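Local coordinates for glycolipid-binding domain-containing protein (Pseudomonas aeruginosa, PDB 2H1T) that is of unproven function but may bind glycolipids and take part in their metabolism, at residues E32-A37 and Q47-L52; D104-P109 and Y133-A138; T111-I116 and Q175-D180. One frame throughout, in Å; residues are numbered along the deposited sequence.

In the fold
Contact 1 (32-37 with 47-52) and contact 2 (104-109 with 133-138) join neighbouring strands, the first antiparallel in the six-stranded sheet, the second parallel at the margin of the seven-stranded one. They meet each other through apolar groups such as Tyr50 on Ile105 and Leu48 on Ala136, so the two sheets meet there. Contact 3 (111-116 with 175-180) sets the short helix between the strands of contact 2 against a loop, and replaces ladder hydrogen bonding with one hydroxyl bond, a water and aliphatic packing. Contacts 1 and 3 are largely buried, contact 2 only partly, and all three reach the second subunit.

Contact 1: residues E32-A37 and Q47-L52; sequences ESQLRA and QLDYRL. With EDO (1,2-ethanediol), chain D.
Ser33 lays its CB over one face of the Tyr50 ring, 3.8 Å from the ring centroid and shifted toward the rim near CZ, a CH-pi contact across a hydrogen-bonded pair. The tyrosine reaches this place because its CG sits between the backbone N and the carbonyl carbon (chi1 74°), which brings the ring over against Ser33. A small serine leaves room for it, and both hydroxyls are hydrogen-bonded to Glu22 of strand 16-26. On the same face, Leu35 CB and Leu48 CB stand abreast, 4.3 Å apart. The branches of these leucines reach Pro107 and Ala136, just beyond strands of the other sheet.

The opposite face is polar. Gln47, with CG anti to its backbone N (chi1 178°), stretches across toward Gln34 and Arg36; its OE1 lies over one face of the Arg36 guanidinium, 3.1 Å from NH1 but badly angled for a hydrogen bond. The arginine instead forms a salt bridge with Glu68 of the second subunit. Gln47 NE2 donates to Asp49 OD1 at 3.1 Å, on the syn side of the carboxylate. At the far end, Glu32 OE2 accepts from O2 of a 1,2-ethanediol, probably a crystallisation additive.

Between the two faces, paired N-H···O bonds join Ser33 with Tyr50 and Leu35 with Leu48. A mainly apolar face and a polar one are characteristic of an amphipathic antiparallel beta hairpin, here strands 30-38 and 45-54.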
ATOM      1  N   GLU A  32      14.874  -8.022  -6.949  1.00 13.21           N
ATOM      2  CA  GLU A  32      13.574  -8.285  -6.436  1.00 17.76           C
ATOM      3  C   GLU A  32      13.125  -7.064  -5.675  1.00 16.85           C
ATOM      4  O   GLU A  32      13.912  -6.488  -4.905  1.00 18.76           O
ATOM      5  CB  GLU A  32      13.640  -9.492  -5.529  1.00 19.47           C
ATOM      6  CG  GLU A  32      12.279 -10.115  -5.317  1.00 26.27           C
ATOM      7  CD  GLU A  32      12.232 -11.071  -4.143  1.00 26.90           C
ATOM      8  OE1 GLU A  32      12.709 -10.672  -3.046  1.00 38.05           O
ATOM      9  OE2 GLU A  32      11.699 -12.207  -4.312  1.00 39.12           O
ATOM     10  N   SER A  33      11.874  -6.686  -5.905  1.00 14.44           N
ATOM     11  CA  SER A  33      11.355  -5.441  -5.437  1.00 15.30           C
ATOM     12  C   SER A  33       9.897  -5.522  -4.986  1.00 15.29           C
ATOM     13  O   SER A  33       9.117  -6.331  -5.488  1.00 13.68           O
ATOM     14  CB  SER A  33      11.504  -4.394  -6.557  1.00 18.31           C
ATOM     15  OG  SER A  33      11.055  -3.143  -6.142  1.00 15.86           O
ATOM     16  N   GLN A  34       9.587  -4.693  -3.992  1.00 16.35           N
ATOM     17  CA  GLN A  34       8.257  -4.477  -3.480  1.00 19.28           C
ATOM     18  C   GLN A  34       7.977  -2.993  -3.636  1.00 17.47           C
ATOM     19  O   GLN A  34       8.688  -2.145  -3.069  1.00 15.03           O
ATOM     20  CB  GLN A  34       8.180  -4.820  -1.991  1.00 20.64           C
ATOM     21  CG  GLN A  34       8.339  -6.291  -1.670  1.00 26.81           C
ATOM     22  CD  GLN A  34       7.579  -6.695  -0.371  1.00 28.08           C
ATOM     23  OE1 GLN A  34       6.544  -7.411  -0.415  1.00 36.09           O
ATOM     24  NE2 GLN A  34       8.068  -6.201   0.771  1.00 31.97           N
ATOM     25  N   LEU A  35       6.917  -2.685  -4.374  1.00 17.98           N
ATOM     26  CA  LEU A  35       6.583  -1.314  -4.713  1.00 18.59           C
ATOM     27  C   LEU A  35       5.156  -1.035  -4.248  1.00 17.74           C
ATOM     28  O   LEU A  35       4.227  -1.767  -4.560  1.00 15.76           O
ATOM     29  CB  LEU A  35       6.764  -1.138  -6.241  1.00 17.91           C
ATOM     30  CG  LEU A  35       6.397   0.159  -6.931  1.00 21.75           C
ATOM     31  CD1 LEU A  35       6.964   0.200  -8.372  1.00 23.80           C
ATOM     32  CD2 LEU A  35       4.901   0.380  -6.951  1.00 25.21           C
ATOM     33  N   ARG A  36       4.960   0.007  -3.468  1.00 14.62           N
ATOM     34  CA  ARG A  36       3.576   0.351  -3.029  1.00 16.41           C
ATOM     35  C   ARG A  36       3.250   1.720  -3.551  1.00 15.57           C
ATOM     36  O   ARG A  36       4.116   2.606  -3.503  1.00 14.38           O
ATOM     37  CB  ARG A  36       3.476   0.333  -1.497  1.00 17.62           C
ATOM     38  CG  ARG A  36       3.830  -1.041  -0.909  1.00 22.27           C
ATOM     39  CD  ARG A  36       3.739  -1.052   0.602  1.00 24.52           C
ATOM     40  NE  ARG A  36       4.789  -1.870   1.231  1.00 34.75           N
ATOM     41  CZ  ARG A  36       4.605  -2.783   2.187  1.00 34.57           C
ATOM     42  NH1 ARG A  36       3.401  -3.077   2.618  1.00 41.56           N
ATOM     43  NH2 ARG A  36       5.641  -3.425   2.701  1.00 36.54           N
ATOM     44  N   ALA A  37       2.018   1.907  -4.027  1.00 14.74           N
ATOM     45  CA  ALA A  37       1.636   3.113  -4.743  1.00 14.64           C
ATOM     46  C   ALA A  37       0.118   3.189  -4.886  1.00 14.97           C
ATOM     47  O   ALA A  37      -0.582   2.189  -4.726  1.00 15.13           O
ATOM     48  CB  ALA A  37       2.302   3.167  -6.133  1.00 14.70           C
ATOM     49  N   GLN A  47      -0.078  -3.014  -4.260  1.00 18.90           N
ATOM     50  CA  GLN A  47       1.288  -3.413  -4.039  1.00 18.75           C
ATOM     51  C   GLN A  47       1.695  -4.304  -5.202  1.00 19.67           C
ATOM     52  O   GLN A  47       1.003  -5.294  -5.504  1.00 16.93           O
ATOM     53  CB  GLN A  47       1.481  -4.183  -2.745  1.00 17.62           C
ATOM     54  CG  GLN A  47       2.959  -4.633  -2.558  1.00 21.71           C
ATOM     55  CD  GLN A  47       3.316  -5.027  -1.137  1.00 24.91           C
ATOM     56  OE1 GLN A  47       2.928  -4.347  -0.171  1.00 29.86           O
ATOM     57  NE2 GLN A  47       4.057  -6.137  -0.992  1.00 26.10           N
ATOM     58  N   LEU A  48       2.847  -3.944  -5.781  1.00 18.48           N
ATOM     59  CA  LEU A  48       3.470  -4.676  -6.871  1.00 15.88           C
ATOM     60  C   LEU A  48       4.737  -5.322  -6.319  1.00 15.85           C
ATOM     61  O   LEU A  48       5.583  -4.651  -5.723  1.00 18.38           O
ATOM     62  CB  LEU A  48       3.856  -3.721  -8.008  1.00 14.35           C
ATOM     63  CG  LEU A  48       4.606  -4.404  -9.169  1.00 16.28           C
ATOM     64  CD1 LEU A  48       3.720  -5.423  -9.835  1.00 16.89           C
ATOM     65  CD2 LEU A  48       5.056  -3.401 -10.189  1.00 18.86           C
ATOM     66  N   ASP A  49       4.862  -6.619  -6.514  1.00 15.16           N
ATOM     67  CA  ASP A  49       6.090  -7.373  -6.217  1.00 16.24           C
ATOM     68  C   ASP A  49       6.619  -7.824  -7.558  1.00 14.78           C
ATOM     69  O   ASP A  49       5.869  -8.310  -8.381  1.00 14.18           O
ATOM     70  CB  ASP A  49       5.792  -8.608  -5.346  1.00 16.42           C
ATOM     71  CG  ASP A  49       5.258  -8.251  -3.968  1.00 26.31           C
ATOM     72  OD1 ASP A  49       5.729  -7.285  -3.365  1.00 25.81           O
ATOM     73  OD2 ASP A  49       4.337  -8.952  -3.484  1.00 36.98           O
ATOM     74  N   TYR A  50       7.899  -7.622  -7.821  1.00 15.84           N
ATOM     75  CA  TYR A  50       8.426  -8.088  -9.073  1.00 15.63           C
ATOM     76  C   TYR A  50       9.854  -8.565  -8.972  1.00 16.45           C
ATOM     77  O   TYR A  50      10.585  -8.181  -8.061  1.00 16.65           O
ATOM     78  CB  TYR A  50       8.266  -7.012 -10.150  1.00 14.62           C
ATOM     79  CG  TYR A  50       9.208  -5.801 -10.061  1.00 11.20           C
ATOM     80  CD1 TYR A  50      10.516  -5.832 -10.583  1.00 10.37           C
ATOM     81  CD2 TYR A  50       8.756  -4.576  -9.558  1.00 12.49           C
ATOM     82  CE1 TYR A  50      11.346  -4.702 -10.506  1.00 14.87           C
ATOM     83  CE2 TYR A  50       9.579  -3.438  -9.534  1.00 14.21           C
ATOM     84  CZ  TYR A  50      10.862  -3.515 -10.016  1.00 13.44           C
ATOM     85  OH  TYR A  50      11.659  -2.379  -9.976  1.00 15.69           O
ATOM     86  N   ARG A  51      10.225  -9.403  -9.921  1.00 16.95           N
ATOM     87  CA  ARG A  51      11.603  -9.862 -10.008  1.00 17.77           C
ATOM     88  C   ARG A  51      12.041  -9.802 -11.450  1.00 13.59           C
ATOM     89  O   ARG A  51      11.317 -10.280 -12.329  1.00 13.42           O
ATOM     90  CB  ARG A  51      11.723 -11.284  -9.429  1.00 18.55           C
ATOM     91  CG  ARG A  51      13.137 -11.924  -9.622  1.00 22.17           C
ATOM     92  CD  ARG A  51      13.246 -13.359  -9.069  1.00 26.13           C
ATOM     93  NE  ARG A  51      12.275 -14.296  -9.647  1.00 34.57           N
ATOM     94  CZ  ARG A  51      12.429 -14.981 -10.786  1.00 37.61           C
ATOM     95  NH1 ARG A  51      13.525 -14.840 -11.551  1.00 40.47           N
ATOM     96  NH2 ARG A  51      11.465 -15.816 -11.174  1.00 37.62           N
ATOM     97  N   LEU A  52      13.208  -9.209 -11.681  1.00 10.63           N
ATOM     98  CA  LEU A  52      13.834  -9.179 -12.999  1.00 12.14           C
ATOM     99  C   LEU A  52      15.146  -9.929 -12.978  1.00 13.57           C
ATOM    100  O   LEU A  52      15.869  -9.931 -11.976  1.00 12.14           O
ATOM    101  CB  LEU A  52      14.076  -7.734 -13.473  1.00 12.38           C
ATOM    102  CG  LEU A  52      12.864  -6.797 -13.413  1.00 12.23           C
ATOM    103  CD1 LEU A  52      13.277  -5.369 -13.845  1.00 13.07           C
ATOM    104  CD2 LEU A  52      11.700  -7.367 -14.237  1.00 12.26           C
TER
HETATM  105  C1  EDO D 189       7.295 -11.765  -6.925  1.00 39.60           C
HETATM  106  O1  EDO D 189       7.083 -11.520  -8.317  1.00 35.69           O
HETATM  107  C2  EDO D 189       8.754 -12.132  -6.674  1.00 41.81           C
HETATM  108  O2  EDO D 189       9.234 -11.593  -5.420  1.00 45.02           O

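Contact 2: residues D104-P109 and Y133-A138; sequences DIWPSP and YIEAPA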
ATOM      1  N   ASP A 104      10.589  -1.220 -19.056  1.00 16.51           N
ATOM      2  CA  ASP A 104      10.402   0.021 -18.307  1.00 15.59           C
ATOM      3  C   ASP A 104       9.092  -0.145 -17.531  1.00 15.78           C
ATOM      4  O   ASP A 104       8.009  -0.291 -18.114  1.00 15.00           O
ATOM      5  CB  ASP A 104      10.350   1.207 -19.270  1.00 15.84           C
ATOM      6  CG  ASP A 104      10.106   2.546 -18.575  1.00 18.75           C
ATOM      7  OD1 ASP A 104       9.877   2.596 -17.325  1.00 16.79           O
ATOM      8  OD2 ASP A 104      10.126   3.582 -19.301  1.00 23.63           O
ATOM      9  N   ILE A 105       9.212  -0.159 -16.214  1.00 14.39           N
ATOM     10  CA  ILE A 105       8.059  -0.349 -15.310  1.00 15.11           C
ATOM     11  C   ILE A 105       7.767   1.038 -14.780  1.00 16.25           C
ATOM     12  O   ILE A 105       8.677   1.696 -14.285  1.00 16.58           O
ATOM     13  CB  ILE A 105       8.435  -1.224 -14.079  1.00 16.84           C
ATOM     14  CG1 ILE A 105       8.746  -2.684 -14.463  1.00 14.69           C
ATOM     15  CG2 ILE A 105       7.295  -1.195 -13.065  1.00 15.71           C
ATOM     16  CD1 ILE A 105       9.695  -3.395 -13.509  1.00 16.39           C
ATOM     17  N   TRP A 106       6.498   1.441 -14.815  1.00 16.46           N
ATOM     18  CA  TRP A 106       5.993   2.629 -14.074  1.00 15.69           C
ATOM     19  C   TRP A 106       5.218   2.078 -12.879  1.00 17.42           C
ATOM     20  O   TRP A 106       4.430   1.146 -13.032  1.00 18.07           O
ATOM     21  CB  TRP A 106       5.042   3.509 -14.930  1.00 17.60           C
ATOM     22  CG  TRP A 106       4.283   4.504 -14.100  1.00 17.77           C
ATOM     23  CD1 TRP A 106       3.005   4.377 -13.565  1.00 22.68           C
ATOM     24  CD2 TRP A 106       4.773   5.775 -13.636  1.00 20.86           C
ATOM     25  NE1 TRP A 106       2.706   5.488 -12.785  1.00 21.86           N
ATOM     26  CE2 TRP A 106       3.763   6.358 -12.827  1.00 19.11           C
ATOM     27  CE3 TRP A 106       5.982   6.455 -13.798  1.00 20.58           C
ATOM     28  CZ2 TRP A 106       3.922   7.601 -12.213  1.00 21.60           C
ATOM     29  CZ3 TRP A 106       6.135   7.701 -13.184  1.00 21.60           C
ATOM     30  CH2 TRP A 106       5.111   8.251 -12.405  1.00 21.69           C
ATOM     31  N   PRO A 107       5.380   2.680 -11.704  1.00 15.55           N
ATOM     32  CA  PRO A 107       6.288   3.765 -11.353  1.00 15.50           C
ATOM     33  C   PRO A 107       7.582   3.292 -10.713  1.00 16.50           C
ATOM     34  O   PRO A 107       7.637   3.077  -9.496  1.00 15.76           O
ATOM     35  CB  PRO A 107       5.452   4.554 -10.343  1.00 15.82           C
ATOM     36  CG  PRO A 107       4.620   3.556  -9.677  1.00 16.09           C
ATOM     37  CD  PRO A 107       4.417   2.412 -10.607  1.00 13.65           C
ATOM     38  N   SER A 108       8.647   3.174 -11.506  1.00 14.39           N
ATOM     39  CA  SER A 108       9.941   2.795 -10.919  1.00 15.04           C
ATOM     40  C   SER A 108      11.118   3.394 -11.645  1.00 15.73           C
ATOM     41  O   SER A 108      11.300   3.188 -12.841  1.00 17.88           O
ATOM     42  CB  SER A 108      10.132   1.289 -10.840  1.00 15.76           C
ATOM     43  OG  SER A 108      11.440   0.944 -10.379  1.00 16.56           O
ATOM     44  N   PRO A 109      12.001   4.064 -10.895  1.00 14.08           N
ATOM     45  CA  PRO A 109      13.192   4.565 -11.595  1.00 13.80           C
ATOM     46  C   PRO A 109      14.299   3.509 -11.697  1.00 14.81           C
ATOM     47  O   PRO A 109      15.369   3.739 -12.326  1.00 17.22           O
ATOM     48  CB  PRO A 109      13.609   5.739 -10.715  1.00 14.00           C
ATOM     49  CG  PRO A 109      13.263   5.303  -9.381  1.00 13.22           C
ATOM     50  CD  PRO A 109      11.981   4.495  -9.486  1.00 14.65           C
ATOM     51  N   TYR A 133       7.145  -1.261 -22.191  1.00 17.32           N
ATOM     52  CA  TYR A 133       6.651  -0.370 -21.138  1.00 15.25           C
ATOM     53  C   TYR A 133       5.498  -1.094 -20.464  1.00 15.95           C
ATOM     54  O   TYR A 133       4.522  -1.492 -21.125  1.00 15.68           O
ATOM     55  CB  TYR A 133       6.165   0.930 -21.731  1.00 15.19           C
ATOM     56  CG  TYR A 133       5.503   1.858 -20.726  1.00 17.68           C
ATOM     57  CD1 TYR A 133       6.263   2.491 -19.726  1.00 16.84           C
ATOM     58  CD2 TYR A 133       4.133   2.124 -20.780  1.00 15.80           C
ATOM     59  CE1 TYR A 133       5.677   3.360 -18.798  1.00 17.05           C
ATOM     60  CE2 TYR A 133       3.554   2.992 -19.852  1.00 16.54           C
ATOM     61  CZ  TYR A 133       4.324   3.598 -18.872  1.00 19.92           C
ATOM     62  OH  TYR A 133       3.688   4.439 -17.960  1.00 19.65           O
ATOM     63  N   ILE A 134       5.612  -1.251 -19.150  1.00 15.44           N
ATOM     64  CA  ILE A 134       4.618  -1.977 -18.328  1.00 16.54           C
ATOM     65  C   ILE A 134       4.249  -1.036 -17.175  1.00 17.78           C
ATOM     66  O   ILE A 134       5.073  -0.724 -16.319  1.00 16.47           O
ATOM     67  CB  ILE A 134       5.217  -3.298 -17.762  1.00 14.78           C
ATOM     68  CG1 ILE A 134       5.829  -4.110 -18.894  1.00 19.59           C
ATOM     69  CG2 ILE A 134       4.115  -4.135 -17.008  1.00 17.33           C
ATOM     70  CD1 ILE A 134       6.697  -5.294 -18.469  1.00 18.83           C
ATOM     71  N   GLU A 135       3.005  -0.585 -17.195  1.00 17.32           N
ATOM     72  CA  GLU A 135       2.481   0.377 -16.232  1.00 19.69           C
ATOM     73  C   GLU A 135       1.666  -0.358 -15.198  1.00 19.24           C
ATOM     74  O   GLU A 135       0.628  -0.966 -15.526  1.00 17.30           O
ATOM     75  CB  GLU A 135       1.661   1.420 -16.974  1.00 19.15           C
ATOM     76  CG  GLU A 135       1.249   2.601 -16.197  1.00 24.50           C
ATOM     77  CD  GLU A 135       0.412   3.568 -17.048  1.00 23.17           C
ATOM     78  OE1 GLU A 135       0.938   4.142 -18.042  1.00 24.74           O
ATOM     79  OE2 GLU A 135      -0.765   3.760 -16.697  1.00 31.96           O
ATOM     80  N   ALA A 136       2.125  -0.308 -13.941  1.00 19.51           N
ATOM     81  CA  ALA A 136       1.299  -0.820 -12.846  1.00 18.70           C
ATOM     82  C   ALA A 136       0.153   0.176 -12.583  1.00 19.78           C
ATOM     83  O   ALA A 136       0.326   1.381 -12.774  1.00 19.45           O
ATOM     84  CB  ALA A 136       2.136  -1.001 -11.567  1.00 19.90           C
ATOM     85  N   PRO A 137      -0.981  -0.318 -12.053  1.00 18.23           N
ATOM     86  CA  PRO A 137      -1.244  -1.725 -11.664  1.00 19.99           C
ATOM     87  C   PRO A 137      -1.742  -2.702 -12.745  1.00 21.66           C
ATOM     88  O   PRO A 137      -1.823  -3.901 -12.479  1.00 21.73           O
ATOM     89  CB  PRO A 137      -2.308  -1.564 -10.557  1.00 19.62           C
ATOM     90  CG  PRO A 137      -3.031  -0.320 -10.898  1.00 19.30           C
ATOM     91  CD  PRO A 137      -2.083   0.575 -11.636  1.00 18.92           C
ATOM     92  N   ALA A 138      -2.075  -2.224 -13.940  1.00 22.80           N
ATOM     93  CA  ALA A 138      -2.743  -3.096 -14.913  1.00 21.14           C
ATOM     94  C   ALA A 138      -1.807  -4.090 -15.578  1.00 20.44           C
ATOM     95  O   ALA A 138      -2.275  -5.131 -16.012  1.00 18.50           O
ATOM     96  CB  ALA A 138      -3.454  -2.306 -15.948  1.00 22.71           C
TER
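Trp106 and Tyr133 extend side by side from adjacent strands, with the phenol OH of Tyr133 3.4 Å from Trp106 CB. That hydroxyl donates to Glu135 OE1 (2.8 Å) on its own strand; OE1 sits at the edge of the phenol ring, in its plane, and is approached on its anti side. Glu135 suits the position because its long chain also runs alongside the indole, CG lying 3.6 Å from Trp106 CD1. The indole NE1 is satisfied by Glu40, while Pro107 CB rests over the centre of one ring face.

The backbone bonds alternate between the strands. Ile134 takes part twice: its N donates to Asp104 O (2.8 Å), and its O accepts from Trp106 N (3.0 Å). Ala136 N then gives to Trp106 O at 2.9 Å, carrying the ladder past the last strand residue, and the small alanine fits against that carbonyl, with CB 3.5 Å from Trp106 O. The accepting carbonyl is part of the cis peptide before Pro107; a second cis bond precedes Pro137.

Asp104, on the face of Tyr133 and Trp106, accepts from Gln146 NE2 through OD2, whereas Ile105 and Ile134 point to the other face and pack on Phe65 of strand 60-69. Parallel strands require a crossover, and helix 113-119 lies on it: strand 102-106, that helix and strand 126-135 form a beta-alpha-beta unit at one margin of the mixed sheet.

Contact 3: residues T111-I116 and Q175-D180; sequences TNTFPI and QGLVID
Thr113 supplies the one direct hydrogen bond of this contact, its OG1 donating to Gly176 O over 2.7 Å. The donor stands above the carbonyl plane, 44° out of it, rather than approaching on a lone pair. The first torsion of Thr113 (chi1 -64°) sets OG1 anti to the carbonyl carbon, so the hydroxyl bonds the glycine carbonyl while the methyl CG2 packs against the same group.

Water provides the second polar link. One molecule donates to Thr113 OG1 at 2.7 Å and accepts from Val178 N at 2.9 Å, thereby spanning a gap of 4.3 Å between Thr113 OG1 and Val178 N and satisfying the N-H at the start of strand 178-181.

The remaining contacts are van der Waals. Asn112 CB meets Val178 CG2 at 4.0 Å, Leu177 curls CD1 back to 3.7 Å from Thr113 OG1, and Ile116 CD1 reaches the carbonyl of Gly176. Glycine suits its position on two counts: the backbone angles of Gly176 (phi 88°) would bring a CB up against the preceding carbonyl O, and the helix passes close on the Ile116 side.

Helix 113-119 thus lies against the loop leading into strand 178-181. Ile116 also touches Val172 of strand 167-172, Arg117 binds Gln175 O, and on another side of the helix Phe114 meets Trp54 and Phe110 edge-to-face; Trp10 of the second subunit binds Val178 O.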
ATOM      1  N   THR A 111      14.256   0.870 -13.564  1.00 15.34           N
ATOM      2  CA  THR A 111      14.416   0.335 -14.906  1.00 14.88           C
ATOM      3  C   THR A 111      15.227   1.209 -15.867  1.00 15.59           C
ATOM      4  O   THR A 111      15.713   0.726 -16.873  1.00 17.03           O
ATOM      5  CB  THR A 111      13.056  -0.068 -15.524  1.00 16.03           C
ATOM      6  OG1 THR A 111      12.138   1.046 -15.529  1.00 16.22           O
ATOM      7  CG2 THR A 111      12.468  -1.238 -14.735  1.00 14.78           C
ATOM      8  N   ASN A 112      15.450   2.471 -15.506  1.00 15.58           N
ATOM      9  CA  ASN A 112      16.331   3.347 -16.279  1.00 15.47           C
ATOM     10  C   ASN A 112      17.782   2.825 -16.299  1.00 15.27           C
ATOM     11  O   ASN A 112      18.569   3.166 -17.171  1.00 12.39           O
ATOM     12  CB  ASN A 112      16.300   4.750 -15.696  1.00 13.11           C
ATOM     13  CG  ASN A 112      14.946   5.432 -15.847  1.00 15.26           C
ATOM     14  OD1 ASN A 112      14.122   5.421 -14.926  1.00 13.55           O
ATOM     15  ND2 ASN A 112      14.685   5.940 -17.015  1.00 14.88           N
ATOM     16  N   THR A 113      18.116   1.983 -15.327  1.00 14.49           N
ATOM     17  CA  THR A 113      19.449   1.396 -15.245  1.00 14.37           C
ATOM     18  C   THR A 113      19.756   0.466 -16.408  1.00 14.73           C
ATOM     19  O   THR A 113      20.888   0.428 -16.881  1.00 13.99           O
ATOM     20  CB  THR A 113      19.602   0.680 -13.904  1.00 15.49           C
ATOM     21  OG1 THR A 113      19.512   1.659 -12.879  1.00 15.58           O
ATOM     22  CG2 THR A 113      20.952  -0.025 -13.774  1.00 15.62           C
ATOM     23  N   PHE A 114      18.739  -0.162 -16.974  1.00 13.96           N
ATOM     24  CA  PHE A 114      18.975  -1.154 -18.037  1.00 14.41           C
ATOM     25  C   PHE A 114      19.607  -0.554 -19.269  1.00 14.26           C
ATOM     26  O   PHE A 114      20.686  -1.023 -19.654  1.00 13.65           O
ATOM     27  CB  PHE A 114      17.716  -1.976 -18.328  1.00 16.14           C
ATOM     28  CG  PHE A 114      17.371  -2.908 -17.190  1.00 19.49           C
ATOM     29  CD1 PHE A 114      18.134  -4.062 -16.969  1.00 19.59           C
ATOM     30  CD2 PHE A 114      16.371  -2.601 -16.288  1.00 20.10           C
ATOM     31  CE1 PHE A 114      17.860  -4.927 -15.912  1.00 17.06           C
ATOM     32  CE2 PHE A 114      16.109  -3.458 -15.200  1.00 21.39           C
ATOM     33  CZ  PHE A 114      16.859  -4.600 -15.003  1.00 18.85           C
ATOM     34  N   PRO A 115      18.957   0.463 -19.900  1.00 12.85           N
ATOM     35  CA  PRO A 115      19.620   1.027 -21.081  1.00 13.89           C
ATOM     36  C   PRO A 115      20.989   1.615 -20.766  1.00 15.97           C
ATOM     37  O   PRO A 115      21.914   1.463 -21.562  1.00 16.75           O
ATOM     38  CB  PRO A 115      18.637   2.085 -21.583  1.00 16.05           C
ATOM     39  CG  PRO A 115      17.301   1.654 -21.037  1.00 15.38           C
ATOM     40  CD  PRO A 115      17.627   1.042 -19.692  1.00 12.77           C
ATOM     41  N   ILE A 116      21.126   2.227 -19.584  1.00 15.39           N
ATOM     42  CA  ILE A 116      22.400   2.795 -19.178  1.00 16.22           C
ATOM     43  C   ILE A 116      23.494   1.739 -19.144  1.00 18.39           C
ATOM     44  O   ILE A 116      24.557   1.943 -19.692  1.00 17.91           O
ATOM     45  CB  ILE A 116      22.281   3.535 -17.842  1.00 17.96           C
ATOM     46  CG1 ILE A 116      21.454   4.806 -18.061  1.00 19.06           C
ATOM     47  CG2 ILE A 116      23.656   3.986 -17.303  1.00 16.86           C
ATOM     48  CD1 ILE A 116      20.860   5.358 -16.774  1.00 16.18           C
ATOM     49  N   GLN A 175      27.066   2.815 -10.580  1.00 18.18           N
ATOM     50  CA  GLN A 175      26.506   1.576 -11.094  1.00 17.34           C
ATOM     51  C   GLN A 175      25.295   1.820 -12.014  1.00 17.53           C
ATOM     52  O   GLN A 175      24.667   0.885 -12.521  1.00 18.76           O
ATOM     53  CB  GLN A 175      26.149   0.640  -9.927  1.00 17.62           C
ATOM     54  CG  GLN A 175      27.370   0.085  -9.150  1.00 17.32           C
ATOM     55  CD  GLN A 175      28.040   1.132  -8.264  1.00 21.08           C
ATOM     56  OE1 GLN A 175      27.345   1.901  -7.581  1.00 23.91           O
ATOM     57  NE2 GLN A 175      29.413   1.194  -8.291  1.00 17.38           N
ATOM     58  N   GLY A 176      24.934   3.085 -12.205  1.00 18.40           N
ATOM     59  CA  GLY A 176      23.856   3.418 -13.122  1.00 17.97           C
ATOM     60  C   GLY A 176      22.509   3.401 -12.445  1.00 17.29           C
ATOM     61  O   GLY A 176      21.489   3.492 -13.103  1.00 16.28           O
ATOM     62  N   LEU A 177      22.504   3.302 -11.113  1.00 17.91           N
ATOM     63  CA  LEU A 177      21.279   3.415 -10.355  1.00 16.21           C
ATOM     64  C   LEU A 177      20.901   4.885 -10.165  1.00 15.15           C
ATOM     65  O   LEU A 177      21.715   5.708  -9.778  1.00 14.61           O
ATOM     66  CB  LEU A 177      21.355   2.685  -9.005  1.00 17.91           C
ATOM     67  CG  LEU A 177      21.405   1.165  -8.921  1.00 19.33           C
ATOM     68  CD1 LEU A 177      20.083   0.529  -9.445  1.00 22.06           C
ATOM     69  CD2 LEU A 177      22.617   0.550  -9.570  1.00 23.57           C
ATOM     70  N   VAL A 178      19.632   5.174 -10.400  1.00 16.26           N
ATOM     71  CA  VAL A 178      19.095   6.496 -10.265  1.00 17.09           C
ATOM     72  C   VAL A 178      19.197   7.001  -8.808  1.00 15.53           C
ATOM     73  O   VAL A 178      18.742   6.329  -7.843  1.00 16.70           O
ATOM     74  CB  VAL A 178      17.619   6.576 -10.781  1.00 15.55           C
ATOM     75  CG1 VAL A 178      16.999   7.899 -10.442  1.00 15.64           C
ATOM     76  CG2 VAL A 178      17.529   6.326 -12.269  1.00 16.25           C
ATOM     77  N   ILE A 179      19.804   8.166  -8.664  1.00 17.68           N
ATOM     78  CA  ILE A 179      19.752   8.949  -7.423  1.00 17.88           C
ATOM     79  C   ILE A 179      18.510   9.857  -7.445  1.00 17.75           C
ATOM     80  O   ILE A 179      17.629   9.759  -6.567  1.00 15.89           O
ATOM     81  CB  ILE A 179      21.083   9.790  -7.227  1.00 17.90           C
ATOM     82  CG1 ILE A 179      22.286   8.851  -7.209  1.00 16.63           C
ATOM     83  CG2 ILE A 179      21.087  10.585  -5.868  1.00 17.29           C
ATOM     84  CD1 ILE A 179      23.643   9.584  -7.118  1.00 19.00           C
ATOM     85  N   ASP A 180      18.472  10.752  -8.429  1.00 17.04           N
ATOM     86  CA  ASP A 180      17.373  11.705  -8.618  1.00 18.33           C
ATOM     87  C   ASP A 180      16.805  11.559 -10.002  1.00 17.17           C
ATOM     88  O   ASP A 180      17.504  11.593 -10.977  1.00 18.86           O
ATOM     89  CB  ASP A 180      17.794  13.136  -8.430  1.00 19.42           C
ATOM     90  CG  ASP A 180      18.187  13.452  -7.016  1.00 25.16           C
ATOM     91  OD1 ASP A 180      17.529  12.928  -6.079  1.00 31.53           O
ATOM     92  OD2 ASP A 180      19.144  14.237  -6.836  1.00 32.78           O
TER
HETATM   93  O   HOH W   1      17.817   3.118 -11.283  1.00 10.43           O